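PDB 5DL8: benzoate transport porin BenP from Acinetobacter baumannii AB307-0294, which probably forms a channel across the outer membrane as an OprD-family porin, with benzoate as its presumed substrate. Local coordinates for residues A[379-384]-A[397-402]. Sequence-based numbering, arbitrary orientation.
Sequences LQYIRI and DRLFVN
Asp397 shows how one carboxylate oxygen can serve two donors from the neighbouring strand. Its OD1 accepts a hydrogen bond from Tyr381 OH (2.7 Å), on the anti side and close to the carboxylate plane. The same OD1 takes Arg383 NH1 at 3.0 Å in a salt bridge: NH1 comes from above the carboxylate plane, whereas OD1 lies in the plane of the guanidinium. A bend in the Arg383 chain (chi2 71°) folds NH1 back to this oxygen, while NH2 pairs with Asp385. Two pairs of backbone bonds link the strands: Gln380 N to Phe400 O (3.0 Å) with Phe400 N to Gln380 O, and Ile382 N to Arg398 O (2.8 Å) with Arg398 N to Ile382 O. Leu379, Tyr381 and Arg383 turn their backbone bonds to strand 355-368. This is the antiparallel hairpin of strands 377-388 and 394-406; the latter pairs with strand 25-39, closing the porin barrel. On the face carrying Gln380 and Phe400, the extended glutamine splits its amide: NE2 bonds Asn366, whereas OE1 accepts from a water (2.8 Å) that accepts from Asn402 ND2 and sits over one face of the Phe400 ring. Ile384 CD1 lies over one face of the Arg398 guanidinium, 3.4 Å from Arg398 NH2, and Arg398 NE is salt-bridged to Glu396.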
# COMPACT_ATOMS: atom_id res chain seq x y z
N LEU A 379 7.14 1.59 -19.02
CA LEU A 379 8.15 2.28 -18.26
C LEU A 379 7.46 3.18 -17.21
O LEU A 379 6.36 3.77 -17.45
CB LEU A 379 9.05 3.21 -19.13
CG LEU A 379 9.67 2.69 -20.38
CD1 LEU A 379 10.20 3.90 -21.20
CD2 LEU A 379 10.71 1.65 -20.13
N GLN A 380 8.15 3.35 -16.08
CA GLN A 380 7.71 4.26 -15.05
C GLN A 380 8.92 4.87 -14.42
O GLN A 380 9.91 4.12 -14.10
CB GLN A 380 6.91 3.51 -13.96
CG GLN A 380 6.22 4.42 -12.92
CD GLN A 380 5.56 3.59 -11.87
OE1 GLN A 380 6.23 2.91 -11.04
NE2 GLN A 380 4.25 3.55 -11.93
N TYR A 381 8.83 6.19 -14.28
CA TYR A 381 9.78 7.06 -13.63
C TYR A 381 9.04 7.91 -12.53
O TYR A 381 8.00 8.62 -12.79
CB TYR A 381 10.44 8.04 -14.61
CG TYR A 381 11.37 9.04 -13.94
CD1 TYR A 381 12.49 8.62 -13.22
CD2 TYR A 381 11.08 10.37 -13.93
CE1 TYR A 381 13.33 9.51 -12.56
CE2 TYR A 381 11.92 11.29 -13.27
CZ TYR A 381 13.05 10.84 -12.57
OH TYR A 381 13.89 11.72 -11.87
N ILE A 382 9.65 7.88 -11.35
CA ILE A 382 9.21 8.58 -10.18
C ILE A 382 10.34 9.42 -9.60
O ILE A 382 11.52 8.93 -9.39
CB ILE A 382 8.59 7.64 -9.17
CG1 ILE A 382 7.26 7.18 -9.70
CG2 ILE A 382 8.18 8.41 -7.89
CD1 ILE A 382 6.73 5.92 -9.08
N ARG A 383 10.05 10.69 -9.41
CA ARG A 383 11.00 11.63 -8.81
C ARG A 383 10.43 12.19 -7.50
O ARG A 383 9.34 12.83 -7.51
CB ARG A 383 11.40 12.79 -9.78
CG ARG A 383 12.22 13.92 -9.18
CD ARG A 383 13.62 13.42 -8.88
NE ARG A 383 14.41 14.40 -8.08
CZ ARG A 383 15.73 14.31 -7.83
NH1 ARG A 383 16.46 13.33 -8.31
NH2 ARG A 383 16.31 15.20 -7.08
N ILE A 384 11.15 11.99 -6.40
CA ILE A 384 10.79 12.55 -5.10
C ILE A 384 11.81 13.56 -4.64
O ILE A 384 13.05 13.33 -4.74
CB ILE A 384 10.61 11.42 -4.10
CG1 ILE A 384 9.38 10.56 -4.51
CG2 ILE A 384 10.31 11.94 -2.67
CD1 ILE A 384 9.65 9.17 -4.07
N ASP A 397 15.28 9.07 -7.10
CA ASP A 397 14.87 8.57 -8.39
C ASP A 397 14.46 7.10 -8.35
O ASP A 397 15.12 6.27 -7.75
CB ASP A 397 15.99 8.76 -9.43
CG ASP A 397 16.44 10.15 -9.55
OD1 ASP A 397 15.75 11.01 -10.07
OD2 ASP A 397 17.51 10.44 -9.14
N ARG A 398 13.37 6.77 -9.02
CA ARG A 398 12.93 5.40 -9.20
C ARG A 398 12.57 5.22 -10.65
O ARG A 398 11.76 6.05 -11.18
CB ARG A 398 11.73 5.07 -8.35
CG ARG A 398 11.85 5.41 -6.83
CD ARG A 398 10.69 4.79 -6.07
NE ARG A 398 10.58 5.29 -4.72
CZ ARG A 398 9.43 5.56 -4.04
NH1 ARG A 398 8.13 5.33 -4.50
NH2 ARG A 398 9.58 6.04 -2.82
N LEU A 399 13.16 4.18 -11.25
CA LEU A 399 13.02 3.90 -12.68
C LEU A 399 12.76 2.44 -12.86
O LEU A 399 13.48 1.56 -12.28
CB LEU A 399 14.30 4.28 -13.48
CG LEU A 399 14.22 4.24 -15.05
CD1 LEU A 399 13.18 5.21 -15.73
CD2 LEU A 399 15.58 4.49 -15.70
N PHE A 400 11.66 2.14 -13.55
CA PHE A 400 11.16 0.77 -13.62
C PHE A 400 10.92 0.42 -15.06
O PHE A 400 10.34 1.26 -15.81
CB PHE A 400 9.85 0.59 -12.87
CG PHE A 400 9.94 0.84 -11.35
CD1 PHE A 400 10.51 -0.06 -10.51
CD2 PHE A 400 9.37 1.99 -10.78
CE1 PHE A 400 10.60 0.19 -9.15
CE2 PHE A 400 9.38 2.25 -9.40
CZ PHE A 400 10.00 1.34 -8.57
N VAL A 401 11.33 -0.80 -15.46
CA VAL A 401 10.86 -1.38 -16.67
C VAL A 401 10.09 -2.61 -16.27
O VAL A 401 10.67 -3.54 -15.75
CB VAL A 401 11.98 -1.81 -17.62
CG1 VAL A 401 11.39 -2.40 -18.94
CG2 VAL A 401 12.94 -0.66 -17.90
N ASN A 402 8.80 -2.59 -16.53
CA ASN A 402 7.81 -3.58 -16.11
C ASN A 402 7.32 -4.37 -17.28
O ASN A 402 7.05 -3.79 -18.37
CB ASN A 402 6.62 -2.86 -15.46
CG ASN A 402 6.94 -2.32 -14.03
OD1 ASN A 402 7.57 -3.06 -13.23
ND2 ASN A 402 6.56 -1.08 -13.72
O HOH W 1 6.49 0.09 -10.95